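PDB 3I3V: probable secreted solute-binding lipoprotein from Streptomyces coelicolor, which probably binds a solute outside the cell membrane and delivers it to a membrane transporter. Local coordinates for residues Arg62-Val67 against Ile292-Val297. Sequence-based numbering, arbitrary orientation.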
# COMPACT_ATOMS: atom_id res chain seq x y z
N ARG C 62 -25.29 13.33 53.39
CA ARG C 62 -24.64 12.43 52.44
C ARG C 62 -25.61 11.76 51.48
O ARG C 62 -25.53 10.54 51.25
CB ARG C 62 -23.84 11.37 53.20
CG ARG C 62 -22.73 11.95 54.06
CD ARG C 62 -21.97 10.85 54.79
NE ARG C 62 -21.00 11.41 55.73
CZ ARG C 62 -19.97 12.16 55.36
NH1 ARG C 62 -19.78 12.45 54.08
NH2 ARG C 62 -19.14 12.64 56.28
N LYS C 63 -26.52 12.54 50.92
CA LYS C 63 -27.48 12.02 49.96
C LYS C 63 -27.89 13.10 48.95
O LYS C 63 -29.02 13.12 48.48
CB LYS C 63 -28.71 11.44 50.68
CG LYS C 63 -29.53 12.46 51.47
CD LYS C 63 -30.67 11.76 52.24
CE LYS C 63 -31.58 12.75 52.96
NZ LYS C 63 -32.31 13.67 52.03
N GLU C 64 -26.95 13.98 48.63
CA GLU C 64 -27.21 15.07 47.69
C GLU C 64 -27.26 14.59 46.24
O GLU C 64 -26.69 13.55 45.90
CB GLU C 64 -26.14 16.17 47.82
CG GLU C 64 -24.78 15.83 47.22
CD GLU C 64 -23.98 14.84 48.07
OE1 GLU C 64 -22.83 14.52 47.69
OE2 GLU C 64 -24.50 14.40 49.11
N ALA C 65 -27.96 15.35 45.41
CA ALA C 65 -28.09 15.03 43.99
C ALA C 65 -26.70 14.87 43.36
O ALA C 65 -25.71 15.34 43.91
CB ALA C 65 -28.87 16.14 43.28
N ASP C 66 -26.65 14.21 42.21
CA ASP C 66 -25.39 13.97 41.50
C ASP C 66 -24.93 15.20 40.70
O ASP C 66 -23.73 15.43 40.52
CB ASP C 66 -25.55 12.79 40.54
CG ASP C 66 -26.08 11.56 41.23
OD1 ASP C 66 -25.42 11.07 42.17
OD2 ASP C 66 -27.17 11.07 40.84
N VAL C 67 -25.90 15.97 40.22
CA VAL C 67 -25.63 17.16 39.42
C VAL C 67 -26.54 18.27 39.90
O VAL C 67 -27.73 18.05 40.18
CB VAL C 67 -25.91 16.91 37.92
CG1 VAL C 67 -25.74 18.20 37.14
CG2 VAL C 67 -24.97 15.84 37.37
N ILE C 292 -21.06 19.45 39.82
CA ILE C 292 -20.99 18.02 40.11
C ILE C 292 -20.68 17.79 41.58
O ILE C 292 -19.73 18.33 42.12
CB ILE C 292 -19.92 17.31 39.26
CG1 ILE C 292 -20.25 17.47 37.77
CG2 ILE C 292 -19.85 15.83 39.63
CD1 ILE C 292 -19.36 16.67 36.85
N SER C 293 -21.50 16.97 42.23
CA SER C 293 -21.30 16.68 43.65
C SER C 293 -20.41 15.47 43.85
O SER C 293 -20.12 14.74 42.90
CB SER C 293 -22.64 16.41 44.32
OG SER C 293 -23.16 15.19 43.82
N PRO C 294 -19.94 15.25 45.09
CA PRO C 294 -19.10 14.08 45.31
C PRO C 294 -19.88 12.81 44.97
O PRO C 294 -19.31 11.85 44.46
CB PRO C 294 -18.74 14.19 46.79
CG PRO C 294 -18.57 15.69 46.95
CD PRO C 294 -19.80 16.23 46.19
N ASN C 295 -21.18 12.81 45.24
CA ASN C 295 -22.03 11.67 44.92
C ASN C 295 -22.03 11.49 43.40
O ASN C 295 -21.99 10.37 42.89
CB ASN C 295 -23.46 11.91 45.38
CG ASN C 295 -23.72 11.42 46.78
OD1 ASN C 295 -24.83 11.57 47.29
ND2 ASN C 295 -22.72 10.83 47.42
N GLY C 296 -22.09 12.62 42.70
CA GLY C 296 -22.10 12.61 41.25
C GLY C 296 -20.80 12.05 40.71
O GLY C 296 -20.80 11.39 39.67
N VAL C 297 -19.70 12.31 41.40
CA VAL C 297 -18.39 11.81 41.00
C VAL C 297 -18.43 10.28 41.01
O VAL C 297 -17.79 9.63 40.18
CB VAL C 297 -17.27 12.29 41.96
CG1 VAL C 297 -16.04 11.39 41.81
CG2 VAL C 297 -16.89 13.73 41.64
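S293 OG donates to A65 O at 2.6 Å, in the carbonyl plane and on a lone pair, while accepting from G296 N at 3.0 Å. The same hydroxyl thus N-caps helix 294-298 and ties it to the loop. Next to it S293 N donates to D66 O at 3.2 Å, nearly straight (172°) but from above the carbonyl plane. G296 CA adds a C-H...O contact to D66 O at 3.3 Å; a CB on G296 would clash with that oxygen. E64, bent at chi2 (-75°), brings OE1 to N295 N in a weak bond of 3.4 Å at the helix's first turn, and its carboxylate stacks nearly flat on the N295 amide. Without this carboxylate, as with an alanine here, N295 would probably lose its acceptor and stacked partner, and a gap would open beside S293 CB, which E64 CG now touches at 3.7 Å. Outward, V67 and I292 form an antiparallel non-hydrogen-bonded pair, with both side chains against helix 300-310. D66 OD2 accepts from V11 N and forms a salt bridge with K299. The chain thus returns, over 200 residues later, to add antiparallel strand 289-292 beside 67-70 in the sheet ordered 41-46, 9-14, 67-70, 289-292, consistent with a two-domain solute-binding protein.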